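Local coordinates for conserved hypothetical protein (Caulobacter vibrioides, PDB 1XFJ), which probably acts as a purine nucleoside phosphorylase of the YfiH/LACC1 family, and may also deaminate adenosine and cleave methylthioadenosine, at residues A157-S171 with G218-A231. Residues are numbered along the deposited sequence; the frame is centred on the assembly and turned at random.
With ACT (acetate ion), chain B.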
loop_
_atom_site.group_PDB
_atom_site.type_symbol
_atom_site.label_atom_id
_atom_site.label_comp_id
_atom_site.label_asym_id
_atom_site.label_seq_id
_atom_site.Cartn_x
_atom_site.Cartn_y
_atom_site.Cartn_z
ATOM N N ALA A 157 5.523 1.554 -20.178
ATOM C CA ALA A 157 6.768 2.310 -20.284
ATOM C C ALA A 157 6.693 3.773 -19.847
ATOM O O ALA A 157 7.712 4.464 -19.828
ATOM C CB ALA A 157 7.303 2.227 -21.713
ATOM N N ASN A 158 5.505 4.253 -19.497
ATOM C CA ASN A 158 5.376 5.639 -19.064
ATOM C C ASN A 158 4.858 5.735 -17.634
ATOM O O ASN A 158 4.549 6.822 -17.147
ATOM C CB ASN A 158 4.436 6.403 -19.995
ATOM C CG ASN A 158 4.768 7.880 -20.063
ATOM O OD1 ASN A 158 5.844 8.261 -20.529
ATOM N ND2 ASN A 158 3.852 8.719 -19.591
ATOM N N ILE A 159 4.774 4.594 -16.957
ATOM C CA ILE A 159 4.278 4.558 -15.587
ATOM C C ILE A 159 5.369 4.695 -14.532
ATOM O O ILE A 159 6.466 4.160 -14.683
ATOM C CB ILE A 159 3.509 3.234 -15.314
ATOM C CG1 ILE A 159 2.205 3.214 -16.108
ATOM C CG2 ILE A 159 3.231 3.080 -13.816
ATOM C CD1 ILE A 159 1.499 1.865 -16.090
ATOM N N THR A 160 5.063 5.441 -13.474
ATOM C CA THR A 160 5.982 5.601 -12.352
ATOM C C THR A 160 5.306 4.862 -11.198
ATOM O O THR A 160 4.101 5.016 -10.974
ATOM C CB THR A 160 6.183 7.088 -11.968
ATOM O OG1 THR A 160 6.926 7.752 -12.997
ATOM C CG2 THR A 160 6.947 7.211 -10.653
ATOM N N GLY A 161 6.076 4.044 -10.488
ATOM C CA GLY A 161 5.527 3.287 -9.377
ATOM C C GLY A 161 6.414 3.385 -8.153
ATOM O O GLY A 161 7.625 3.175 -8.235
ATOM N N VAL A 162 5.811 3.702 -7.013
ATOM C CA VAL A 162 6.563 3.846 -5.777
ATOM C C VAL A 162 6.022 2.970 -4.661
ATOM O O VAL A 162 4.812 2.924 -4.423
ATOM C CB VAL A 162 6.543 5.311 -5.290
ATOM C CG1 VAL A 162 7.279 5.434 -3.963
ATOM C CG2 VAL A 162 7.167 6.209 -6.342
ATOM N N VAL A 163 6.928 2.278 -3.981
ATOM C CA VAL A 163 6.560 1.412 -2.867
ATOM C C VAL A 163 6.668 2.253 -1.599
ATOM O O VAL A 163 7.673 2.922 -1.381
ATOM C CB VAL A 163 7.514 0.203 -2.776
ATOM C CG1 VAL A 163 7.052 -0.749 -1.681
ATOM C CG2 VAL A 163 7.558 -0.514 -4.121
ATOM N N GLY A 164 5.636 2.217 -0.760
ATOM C CA GLY A 164 5.661 3.014 0.452
ATOM C C GLY A 164 6.191 2.305 1.680
ATOM O O GLY A 164 6.854 1.269 1.573
ATOM N N PRO A 165 5.920 2.854 2.874
ATOM C CA PRO A 165 6.384 2.244 4.120
ATOM C C PRO A 165 5.829 0.828 4.215
ATOM O O PRO A 165 4.675 0.584 3.873
ATOM C CB PRO A 165 5.799 3.159 5.197
ATOM C CG PRO A 165 5.674 4.488 4.497
ATOM C CD PRO A 165 5.147 4.079 3.142
ATOM N N CYS A 166 6.659 -0.106 4.661
ATOM C CA CYS A 166 6.243 -1.495 4.803
ATOM C C CYS A 166 7.249 -2.179 5.712
ATOM O O CYS A 166 8.197 -1.544 6.169
ATOM C CB CYS A 166 6.197 -2.186 3.433
ATOM S SG CYS A 166 7.790 -2.331 2.580
ATOM N N ILE A 167 7.046 -3.461 5.991
ATOM C CA ILE A 167 7.982 -4.160 6.851
ATOM C C ILE A 167 9.282 -4.348 6.066
ATOM O O ILE A 167 9.286 -4.870 4.948
ATOM C CB ILE A 167 7.390 -5.506 7.337
ATOM C CG1 ILE A 167 8.300 -6.114 8.406
ATOM C CG2 ILE A 167 7.158 -6.440 6.156
ATOM C CD1 ILE A 167 7.645 -7.252 9.185
ATOM N N GLY A 168 10.382 -3.893 6.654
ATOM C CA GLY A 168 11.672 -3.964 5.991
ATOM C C GLY A 168 12.418 -5.282 6.035
ATOM O O GLY A 168 12.095 -6.163 6.829
ATOM N N PRO A 169 13.443 -5.438 5.182
ATOM C CA PRO A 169 14.257 -6.655 5.106
ATOM C C PRO A 169 14.971 -7.013 6.404
ATOM O O PRO A 169 15.412 -8.148 6.581
ATOM C CB PRO A 169 15.230 -6.352 3.968
ATOM C CG PRO A 169 15.348 -4.860 4.006
ATOM C CD PRO A 169 13.914 -4.439 4.210
ATOM N N LYS A 170 15.089 -6.051 7.312
ATOM C CA LYS A 170 15.742 -6.319 8.588
ATOM C C LYS A 170 14.692 -6.725 9.616
ATOM O O LYS A 170 15.024 -7.154 10.723
ATOM C CB LYS A 170 16.482 -5.072 9.087
ATOM C CG LYS A 170 15.572 -3.921 9.501
ATOM C CD LYS A 170 16.380 -2.696 9.912
ATOM C CE LYS A 170 15.485 -1.534 10.321
ATOM N NZ LYS A 170 14.716 -1.837 11.555
ATOM N N SER A 171 13.424 -6.599 9.235
ATOM C CA SER A 171 12.318 -6.901 10.139
ATOM C C SER A 171 11.411 -8.069 9.761
ATOM O O SER A 171 10.759 -8.653 10.628
ATOM C CB SER A 171 11.442 -5.651 10.292
ATOM O OG SER A 171 12.161 -4.577 10.877
ATOM N N GLY A 218 7.010 -3.780 -16.516
ATOM C CA GLY A 218 7.344 -2.708 -17.437
ATOM C C GLY A 218 7.480 -1.326 -16.823
ATOM O O GLY A 218 7.669 -0.344 -17.541
ATOM N N VAL A 219 7.388 -1.239 -15.500
ATOM C CA VAL A 219 7.510 0.044 -14.807
ATOM C C VAL A 219 8.989 0.351 -14.614
ATOM O O VAL A 219 9.656 -0.240 -13.761
ATOM C CB VAL A 219 6.792 0.001 -13.439
ATOM C CG1 VAL A 219 6.906 1.350 -12.740
ATOM C CG2 VAL A 219 5.329 -0.368 -13.644
ATOM N N GLU A 220 9.489 1.293 -15.411
ATOM C CA GLU A 220 10.898 1.665 -15.400
ATOM C C GLU A 220 11.319 2.721 -14.382
ATOM O O GLU A 220 12.498 2.819 -14.043
ATOM C CB GLU A 220 11.304 2.111 -16.807
ATOM C CG GLU A 220 11.021 1.060 -17.878
ATOM C CD GLU A 220 11.451 1.494 -19.266
ATOM O OE1 GLU A 220 12.648 1.803 -19.445
ATOM O OE2 GLU A 220 10.596 1.519 -20.178
ATOM N N ARG A 221 10.365 3.514 -13.909
ATOM C CA ARG A 221 10.643 4.555 -12.920
ATOM C C ARG A 221 10.029 4.090 -11.611
ATOM O O ARG A 221 8.813 4.116 -11.445
ATOM C CB ARG A 221 10.019 5.876 -13.363
ATOM C CG ARG A 221 10.601 6.394 -14.661
ATOM C CD ARG A 221 9.774 7.526 -15.247
ATOM N NE ARG A 221 10.425 8.083 -16.427
ATOM C CZ ARG A 221 11.503 8.861 -16.385
ATOM N NH1 ARG A 221 12.045 9.182 -15.218
ATOM N NH2 ARG A 221 12.046 9.305 -17.507
ATOM N N ARG A 222 10.879 3.681 -10.677
ATOM C CA ARG A 222 10.392 3.152 -9.414
ATOM C C ARG A 222 11.351 3.375 -8.256
ATOM O O ARG A 222 12.522 3.707 -8.452
ATOM C CB ARG A 222 10.161 1.651 -9.577
ATOM C CG ARG A 222 11.394 0.937 -10.113
ATOM C CD ARG A 222 11.151 -0.531 -10.426
ATOM N NE ARG A 222 12.402 -1.216 -10.748
ATOM C CZ ARG A 222 12.954 -1.261 -11.957
ATOM N NH1 ARG A 222 12.371 -0.666 -12.991
ATOM N NH2 ARG A 222 14.110 -1.890 -12.128
ATOM N N GLU A 223 10.837 3.177 -7.047
ATOM C CA GLU A 223 11.641 3.309 -5.842
ATOM C C GLU A 223 10.835 2.931 -4.609
ATOM O O GLU A 223 9.605 2.867 -4.649
ATOM C CB GLU A 223 12.143 4.742 -5.664
ATOM C CG GLU A 223 11.079 5.698 -5.155
ATOM C CD GLU A 223 11.640 6.799 -4.272
ATOM O OE1 GLU A 223 10.839 7.596 -3.740
ATOM O OE2 GLU A 223 12.876 6.866 -4.105
ATOM N N TRP A 224 11.551 2.658 -3.524
ATOM C CA TRP A 224 10.940 2.349 -2.239
ATOM C C TRP A 224 11.328 3.525 -1.352
ATOM O O TRP A 224 12.487 3.945 -1.360
ATOM C CB TRP A 224 11.498 1.055 -1.646
ATOM C CG TRP A 224 10.991 0.791 -0.250
ATOM C CD1 TRP A 224 9.712 0.963 0.197
ATOM C CD2 TRP A 224 11.742 0.295 0.870
ATOM N NE1 TRP A 224 9.617 0.611 1.518
ATOM C CE2 TRP A 224 10.846 0.196 1.960
ATOM C CE3 TRP A 224 13.079 -0.077 1.059
ATOM C CZ2 TRP A 224 11.245 -0.257 3.225
ATOM C CZ3 TRP A 224 13.478 -0.532 2.321
ATOM C CH2 TRP A 224 12.559 -0.616 3.386
ATOM N N VAL A 225 10.371 4.065 -0.603
ATOM C CA VAL A 225 10.652 5.206 0.266
ATOM C C VAL A 225 11.597 4.850 1.412
ATOM O O VAL A 225 12.077 5.728 2.127
ATOM C CB VAL A 225 9.352 5.807 0.841
ATOM C CG1 VAL A 225 8.467 6.290 -0.298
ATOM C CG2 VAL A 225 8.624 4.778 1.690
ATOM N N GLY A 226 11.850 3.557 1.586
ATOM C CA GLY A 226 12.769 3.119 2.620
ATOM C C GLY A 226 12.390 3.373 4.068
ATOM O O GLY A 226 13.248 3.732 4.878
ATOM N N ARG A 227 11.117 3.199 4.401
ATOM C CA ARG A 227 10.658 3.380 5.775
ATOM C C ARG A 227 10.134 2.022 6.248
ATOM O O ARG A 227 9.331 1.388 5.561
ATOM C CB ARG A 227 9.555 4.447 5.845
ATOM C CG ARG A 227 10.011 5.846 5.417
ATOM C CD ARG A 227 11.134 6.366 6.313
ATOM N NE ARG A 227 10.665 6.659 7.666
ATOM C CZ ARG A 227 10.045 7.781 8.022
ATOM N NH1 ARG A 227 9.816 8.734 7.127
ATOM N NH2 ARG A 227 9.643 7.947 9.275
ATOM N N ASP A 228 10.604 1.582 7.416
ATOM C CA ASP A 228 10.243 0.280 7.990
ATOM C C ASP A 228 9.127 0.412 9.030
ATOM O O ASP A 228 9.350 0.918 10.127
ATOM C CB ASP A 228 11.484 -0.332 8.647
ATOM C CG ASP A 228 11.313 -1.798 8.998
ATOM O OD1 ASP A 228 10.176 -2.236 9.256
ATOM O OD2 ASP A 228 12.337 -2.512 9.033
ATOM N N THR A 229 7.936 -0.067 8.687
ATOM C CA THR A 229 6.787 0.018 9.586
ATOM C C THR A 229 7.011 -0.651 10.940
ATOM O O THR A 229 6.646 -0.103 11.982
ATOM C CB THR A 229 5.542 -0.615 8.939
ATOM O OG1 THR A 229 5.866 -1.931 8.473
ATOM C CG2 THR A 229 5.063 0.233 7.770
ATOM N N ARG A 230 7.608 -1.836 10.922
ATOM C CA ARG A 230 7.853 -2.577 12.154
ATOM C C ARG A 230 8.874 -1.905 13.060
ATOM O O ARG A 230 8.721 -1.891 14.283
ATOM C CB ARG A 230 8.320 -3.997 11.820
ATOM C CG ARG A 230 8.557 -4.896 13.031
ATOM C CD ARG A 230 9.984 -4.786 13.547
ATOM N NE ARG A 230 10.239 -5.696 14.662
ATOM C CZ ARG A 230 9.886 -5.460 15.922
ATOM N NH1 ARG A 230 9.259 -4.335 16.242
ATOM N NH2 ARG A 230 10.157 -6.353 16.865
ATOM N N ALA A 231 9.910 -1.342 12.452
ATOM C CA ALA A 231 10.979 -0.698 13.200
ATOM C C ALA A 231 10.659 0.690 13.746
ATOM O O ALA A 231 11.142 1.056 14.815
ATOM C CB ALA A 231 12.230 -0.630 12.339
HETATM C C ACT B . 7.892 11.483 8.329
HETATM O O ACT B . 8.716 11.049 9.171
HETATM O OXT ACT B . 8.056 11.681 7.079
HETATM C CH3 ACT B . 6.513 11.820 8.859
HETATM O O HOH W 1 7.828 2.995 -16.885
HETATM O O HOH W 2 10.805 -8.294 13.431
#
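A chi1 of 174° swings the Trp224 indole away from its own backbone N, so that it reaches over to the 157-171 segment and delivers NE1 to Gly164 O at 2.8 Å; the oxygen lies in the ring plane, yet NE1 sits well above the carbonyl plane, 44° out of it. Cys166 takes the rotation that puts SG between its own N and carbonyl carbon (chi1 64°), which brings the sulfur obliquely to the five-membered ring, 3.6 Å from NE1. A small, polarisable thiol suits this spot beside the indole; Pro207 of helix 206-216 touches both. Gly226, whose positive phi favours glycine, lays its CA over the centre of one ring face.

Strands 160-163 and 221-224 run parallel, tied by Val163 N to Glu223 O (2.8 Å) and, just past the tryptophan, Val225 N to Val163 O (3.0 Å). Beta-branched Val162 lies alongside Glu223, whose carboxylate goes on to Ser11.

Farther on, Cys166 N bonds Arg227 O and Thr229 N bonds Cys166 O, while Thr229 OG1 turns to Asp113. Asp228 gathers the turn at 168-171: Gly168 N meets OD1 from above the carboxylate plane at 3.1 Å, and Ser171 OG, on its single-carbon side chain, donates to the syn side of OD2 at 2.8 Å. OD1 also takes weak bonds from Arg230 N and Ala231 N.

The pair forms one parallel edge of a six-stranded mixed sheet in this YfiH-family alpha-beta-beta-alpha fold, with 221-224 outermost.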